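Local atomic coordinates of heme-binding protein A (Haemophilus parasuis 29755, PDB entry 3TPA), a protein that probably binds glutathione, as a family 5 extracellular solute-binding protein of the GbpA group. Residues Cys13-Pro18 and Ile244-Ile249; Asp442-Ala447 and Val469-Gln474. The protein carries 1 engineered substitution. One frame throughout, in Å; residues are numbered along the deposited sequence. Where two conformers were deposited one is given.

Contact 1 of 2, residues Cys13-Pro18 and Ile244-Ile249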
loop_
_atom_site.group_PDB
_atom_site.type_symbol
_atom_site.label_atom_id
_atom_site.label_comp_id
_atom_site.label_asym_id
_atom_site.label_seq_id
_atom_site.Cartn_x
_atom_site.Cartn_y
_atom_site.Cartn_z
ATOM N N CYS A 13 13.381 -16.437 -2.803
ATOM C CA CYS A 13 14.610 -15.759 -3.204
ATOM C C CYS A 13 14.356 -14.288 -3.355
ATOM O O CYS A 13 13.629 -13.869 -4.256
ATOM C CB CYS A 13 15.151 -16.330 -4.516
ATOM S SG CYS A 13 15.691 -18.027 -4.380
ATOM N N ILE A 14 14.967 -13.511 -2.469
ATOM C CA ILE A 14 14.709 -12.086 -2.389
ATOM C C ILE A 14 15.924 -11.232 -2.746
ATOM O O ILE A 14 17.065 -11.637 -2.546
ATOM C CB ILE A 14 14.201 -11.711 -0.990
ATOM C CG1 ILE A 14 15.175 -12.226 0.074
ATOM C CG2 ILE A 14 12.814 -12.302 -0.765
ATOM C CD1 ILE A 14 14.858 -11.740 1.469
ATOM N N ALA A 15 15.658 -10.036 -3.257
ATOM C CA ALA A 15 16.700 -9.172 -3.796
ATOM C C ALA A 15 17.599 -8.547 -2.734
ATOM O O ALA A 15 18.802 -8.407 -2.944
ATOM C CB ALA A 15 16.089 -8.094 -4.658
ATOM N N THR A 16 17.025 -8.161 -1.599
ATOM C CA THR A 16 17.827 -7.507 -0.562
ATOM C C THR A 16 17.549 -8.064 0.835
ATOM O O THR A 16 16.474 -8.595 1.096
ATOM C CB THR A 16 17.596 -5.991 -0.561
ATOM O OG1 THR A 16 16.218 -5.728 -0.283
ATOM C CG2 THR A 16 17.962 -5.383 -1.923
ATOM N N ALA A 17 18.526 -7.938 1.729
ATOM C CA ALA A 17 18.381 -8.449 3.087
ATOM C C ALA A 17 17.398 -7.555 3.853
ATOM O O ALA A 17 17.462 -6.332 3.734
ATOM C CB ALA A 17 19.734 -8.474 3.778
ATOM N N PRO A 18 16.459 -8.151 4.610
ATOM C CA PRO A 18 15.523 -7.274 5.334
ATOM C C PRO A 18 16.231 -6.499 6.443
ATOM O O PRO A 18 16.909 -7.097 7.278
ATOM C CB PRO A 18 14.494 -8.251 5.926
ATOM C CG PRO A 18 15.159 -9.589 5.903
ATOM C CD PRO A 18 16.084 -9.572 4.714
ATOM N N ILE A 244 10.251 -15.649 -6.425
ATOM C CA ILE A 244 11.209 -14.555 -6.514
ATOM C C ILE A 244 10.505 -13.210 -6.407
ATOM O O ILE A 244 9.306 -13.097 -6.674
ATOM C CB ILE A 244 12.028 -14.592 -7.832
ATOM C CG1 ILE A 244 11.113 -14.338 -9.037
ATOM C CG2 ILE A 244 12.775 -15.920 -7.964
ATOM C CD1 ILE A 244 11.866 -14.031 -10.325
ATOM N N ASP A 245 11.252 -12.188 -6.009
ATOM C CA ASP A 245 10.714 -10.837 -5.990
ATOM C C ASP A 245 11.428 -9.959 -7.025
ATOM O O ASP A 245 12.394 -10.388 -7.660
ATOM C CB ASP A 245 10.768 -10.227 -4.580
ATOM C CG ASP A 245 12.180 -9.966 -4.088
ATOM O OD1 ASP A 245 13.152 -10.405 -4.743
ATOM O OD2 ASP A 245 12.311 -9.330 -3.016
ATOM N N PHE A 246 10.916 -8.744 -7.200
ATOM C CA PHE A 246 11.450 -7.772 -8.162
ATOM C C PHE A 246 11.989 -8.408 -9.449
ATOM O O PHE A 246 13.145 -8.222 -9.801
ATOM C CB PHE A 246 12.505 -6.872 -7.496
ATOM C CG PHE A 246 11.950 -6.027 -6.361
ATOM C CD1 PHE A 246 11.294 -4.835 -6.614
ATOM C CD2 PHE A 246 12.063 -6.447 -5.049
ATOM C CE1 PHE A 246 10.765 -4.063 -5.561
ATOM C CE2 PHE A 246 11.540 -5.684 -3.997
ATOM C CZ PHE A 246 10.893 -4.493 -4.251
ATOM N N PRO A 247 11.130 -9.147 -10.168
ATOM C CA PRO A 247 11.533 -9.656 -11.479
ATOM C C PRO A 247 11.810 -8.520 -12.461
ATOM O O PRO A 247 11.047 -7.559 -12.503
ATOM C CB PRO A 247 10.297 -10.428 -11.941
ATOM C CG PRO A 247 9.148 -9.742 -11.249
ATOM C CD PRO A 247 9.696 -9.357 -9.901
ATOM N N ASN A 248 12.889 -8.607 -13.239
ATOM C CA ASN A 248 13.094 -7.640 -14.310
ATOM C C ASN A 248 11.928 -7.702 -15.281
ATOM O O ASN A 248 11.533 -8.780 -15.727
ATOM C CB ASN A 248 14.399 -7.905 -15.062
ATOM C CG ASN A 248 15.596 -7.231 -14.423
ATOM O OD1 ASN A 248 15.460 -6.364 -13.558
ATOM N ND2 ASN A 248 16.789 -7.628 -14.855
ATOM N N ILE A 249 11.378 -6.538 -15.609
ATOM C CA ILE A 249 10.230 -6.474 -16.519
ATOM C C ILE A 249 10.536 -7.102 -17.876
ATOM O O ILE A 249 9.648 -7.667 -18.519
ATOM C CB ILE A 249 9.724 -5.028 -16.716
ATOM C CG1 ILE A 249 8.461 -5.017 -17.586
ATOM C CG2 ILE A 249 10.817 -4.139 -17.317
ATOM C CD1 ILE A 249 7.251 -5.644 -16.925
HETATM O O HOH W 1 13.973 -7.909 -1.627
#
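C13 and I244 form a parallel bridge at the edge of a mixed five-stranded sheet, where strand 9-14 runs beside the short outermost strand 243-244; just past it, both segments leave the sheet, and the D245 carboxylate reaches across to the first. The bridge itself is light. D245 N gives a weak hydrogen bond to C13 O, 3.4 Å away, and the same oxygen takes a CA-H...O contact from I244. On the face carrying C13 and I244, CB of C13 meets CG2 of I244 at 4.2 Å. The C13 side chain goes on to a disulfide with C241, which joins strand 9-14 to the residues just ahead of strand 243-244, close to the bridge.

Beyond the bridge the side chain of D245 takes over. Its CG sits between its own backbone N and carbonyl carbon (chi1 67°), which swings the carboxylate across to the chain at I14 and A15. There A15 N addresses both oxygens with weak bonds. OD1 of D245 is the nearer to A15 N, at 2.9 Å, but that bond is strongly bent. OD2 of D245 lies farther off and is met more directly, at 168°. CB and CG2 of I14 come against OD2, the two side chains meeting at a slant, giving that oxygen an apolar neighbour. A water accepts a hydrogen bond from T16 N and donates one to D245 OD2 at 2.6 Å, extending the grip by one residue. CB of A15 approaches the F246 ring obliquely, and R232 of helix 229-237 binds the carbonyls of D245 and F246 from outside the contact.

One carboxylate, then, serves two successive backbone N-H groups, A15 directly and T16 through water, where the strand pairing has ended; donors on these uncharged amides would probably favour the ionised form of D245.

Contact 2 of 2, residues Asp442-Ala447 and Val469-Gln474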
loop_
_atom_site.group_PDB
_atom_site.type_symbol
_atom_site.label_atom_id
_atom_site.label_comp_id
_atom_site.label_asym_id
_atom_site.label_seq_id
_atom_site.Cartn_x
_atom_site.Cartn_y
_atom_site.Cartn_z
ATOM N N ASP A 442 -13.950 21.027 -4.142
ATOM C CA ASP A 442 -15.349 21.225 -4.487
ATOM C C ASP A 442 -16.200 20.941 -3.254
ATOM O O ASP A 442 -16.015 19.924 -2.589
ATOM C CB ASP A 442 -15.758 20.321 -5.650
ATOM C CG ASP A 442 -17.232 20.394 -5.929
ATOM O OD1 ASP A 442 -17.656 21.341 -6.617
ATOM O OD2 ASP A 442 -17.971 19.521 -5.440
ATOM N N GLU A 443 -17.113 21.859 -2.945
ATOM C CA GLU A 443 -17.841 21.813 -1.686
ATOM C C GLU A 443 -18.616 20.523 -1.548
ATOM O O GLU A 443 -18.552 19.885 -0.514
ATOM C CB GLU A 443 -18.776 23.008 -1.551
ATOM C CG GLU A 443 -19.606 22.993 -0.275
ATOM C CD GLU A 443 -20.338 24.302 -0.053
ATOM O OE1 GLU A 443 -20.381 25.123 -0.998
ATOM O OE2 GLU A 443 -20.859 24.513 1.067
ATOM N N LYS A 444 -19.326 20.138 -2.602
ATOM C CA LYS A 444 -20.130 18.921 -2.581
ATOM C C LYS A 444 -19.265 17.682 -2.503
ATOM O O LYS A 444 -19.560 16.756 -1.751
ATOM C CB LYS A 444 -21.031 18.831 -3.824
ATOM C CG LYS A 444 -21.877 17.557 -3.858
ATOM C CD LYS A 444 -22.791 17.428 -2.627
ATOM C CE LYS A 444 -23.790 16.282 -2.809
ATOM N NZ LYS A 444 -24.741 16.110 -1.669
ATOM N N PHE A 445 -18.202 17.674 -3.303
ATOM C CA PHE A 445 -17.243 16.575 -3.329
ATOM C C PHE A 445 -16.682 16.369 -1.917
ATOM O O PHE A 445 -16.635 15.247 -1.415
ATOM C CB PHE A 445 -16.125 16.874 -4.348
ATOM C CG PHE A 445 -14.979 15.899 -4.303
ATOM C CD1 PHE A 445 -14.953 14.795 -5.147
ATOM C CD2 PHE A 445 -13.942 16.074 -3.405
ATOM C CE1 PHE A 445 -13.918 13.877 -5.097
ATOM C CE2 PHE A 445 -12.902 15.174 -3.353
ATOM C CZ PHE A 445 -12.889 14.072 -4.203
ATOM N N GLU A 446 -16.281 17.454 -1.268
ATOM C CA GLU A 446 -15.679 17.348 0.068
ATOM C C GLU A 446 -16.683 16.799 1.088
ATOM O O GLU A 446 -16.301 16.073 2.013
ATOM C CB GLU A 446 -15.142 18.716 0.538
ATOM C CG GLU A 446 -14.311 18.669 1.829
ATOM C CD GLU A 446 -12.842 18.348 1.579
ATOM O OE1 GLU A 446 -12.255 18.861 0.601
ATOM O OE2 GLU A 446 -12.263 17.578 2.365
ATOM N N ALA A 447 -17.961 17.161 0.938
ATOM C CA ALA A 447 -19.004 16.668 1.835
ATOM C C ALA A 447 -19.244 15.175 1.648
ATOM O O ALA A 447 -19.440 14.443 2.625
ATOM C CB ALA A 447 -20.317 17.456 1.639
ATOM N N VAL A 469 -16.486 10.564 -7.214
ATOM C CA VAL A 469 -15.597 10.375 -8.362
ATOM C C VAL A 469 -16.182 10.997 -9.645
ATOM O O VAL A 469 -15.460 11.557 -10.443
ATOM C CB VAL A 469 -15.227 8.886 -8.560
ATOM C CG1 VAL A 469 -14.589 8.669 -9.921
ATOM C CG2 VAL A 469 -14.281 8.451 -7.453
ATOM N N GLU A 470 -17.497 10.951 -9.828
ATOM C CA GLU A 470 -18.108 11.580 -11.002
ATOM C C GLU A 470 -17.877 13.096 -10.999
ATOM O O GLU A 470 -17.648 13.708 -12.044
ATOM C CB GLU A 470 -19.605 11.256 -11.075
ATOM C CG GLU A 470 -19.913 9.804 -11.441
ATOM C CD GLU A 470 -20.278 9.617 -12.910
ATOM O OE1 GLU A 470 -20.109 10.564 -13.707
ATOM O OE2 GLU A 470 -20.740 8.513 -13.272
ATOM N N ILE A 471 -17.925 13.705 -9.821
ATOM C CA ILE A 471 -17.659 15.141 -9.710
ATOM C C ILE A 471 -16.192 15.446 -10.020
ATOM O O ILE A 471 -15.869 16.349 -10.815
ATOM C CB ILE A 471 -18.019 15.689 -8.311
ATOM C CG1 ILE A 471 -19.539 15.684 -8.098
ATOM C CG2 ILE A 471 -17.443 17.097 -8.115
ATOM C CD1 ILE A 471 -19.964 15.954 -6.646
ATOM N N PHE A 472 -15.302 14.692 -9.392
ATOM C CA PHE A 472 -13.872 14.785 -9.726
ATOM C C PHE A 472 -13.623 14.650 -11.240
ATOM O O PHE A 472 -12.909 15.450 -11.838
ATOM C CB PHE A 472 -13.060 13.719 -8.981
ATOM C CG PHE A 472 -11.841 13.266 -9.736
ATOM C CD1 PHE A 472 -10.693 14.055 -9.774
ATOM C CD2 PHE A 472 -11.854 12.065 -10.447
ATOM C CE1 PHE A 472 -9.557 13.623 -10.493
ATOM C CE2 PHE A 472 -10.747 11.647 -11.172
ATOM C CZ PHE A 472 -9.596 12.424 -11.192
ATOM N N GLN A 473 -14.216 13.639 -11.864
ATOM C CA GLN A 473 -13.978 13.401 -13.298
ATOM C C GLN A 473 -14.455 14.561 -14.174
ATOM O O GLN A 473 -13.759 14.967 -15.092
ATOM C CB GLN A 473 -14.613 12.078 -13.752
ATOM C CG GLN A 473 -14.218 11.631 -15.184
ATOM C CD GLN A 473 -12.757 11.159 -15.308
ATOM O OE1 GLN A 473 -11.922 11.446 -14.459
ATOM N NE2 GLN A 473 -12.461 10.423 -16.372
ATOM N N GLN A 474 -15.635 15.102 -13.860
ATOM C CA GLN A 474 -16.202 16.248 -14.569
ATOM C C GLN A 474 -15.249 17.442 -14.588
ATOM O O GLN A 474 -15.231 18.225 -15.530
ATOM C CB GLN A 474 -17.537 16.656 -13.912
ATOM C CG GLN A 474 -18.688 15.700 -14.217
ATOM C CD GLN A 474 -19.922 15.917 -13.344
ATOM O OE1 GLN A 474 -19.847 16.479 -12.248
ATOM N NE2 GLN A 474 -21.066 15.448 -13.829
#
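The F445 ring reaches toward helix 458-475 edge first: CB of I471 lies at that edge, near the ring plane, while CE1 of F445 meets CB of F472 at 4.0 Å from an oblique direction. The two phenylalanine side chains run side by side and point the same way. Around them the cluster is completed by W440, edge-to-face with F445, and by F427 of helix 420-427, whose ring meets that of F472 with the planes about 30° apart.

I471 covers the most surface on its segment, and its two branches part. CG2, anti to the backbone N, turns to the start of helix 443-453, touching CB of F445 at 4.0 Å and OD2 of D442 at 3.6 Å. The other branch ends in CD1, which meets the aliphatic CG of K444 at 3.7 Å; the lysine chain bends at chi2 and carries its amine away.

D442 is the N-cap of helix 443-453. Its OD2 accepts from F445 N at 2.8 Å, on the anti side and 16° out of the carboxylate plane. The two successive helices pack as a helical hairpin, their local axes 9.6 Å apart and roughly antiparallel, at 148°.

Between the two segments the contact is mostly apolar, with one carboxylate oxygen, held by the capping bond, against a methyl; the helix N-terminus would probably stabilise its negative charge.

How the contacts relate
Both contacts are partly buried and neither lies at the middle of the molecule: their centres are 40 Å apart, on opposite sides of the centre of the chain. They share no helix or strand, though strand 478-491 touches side chains of both, I244 in contact 1 and F472 in contact 2. Contact 1 joins segments 226 residues apart, at a sheet edge, and relies on weak polar bonds, water and a nearby disulfide. Contact 2 pairs helices close in sequence and rests on hydrocarbon and rings. An aspartate acts in each: D245 reaches across to the other segment, D442 caps its own helix.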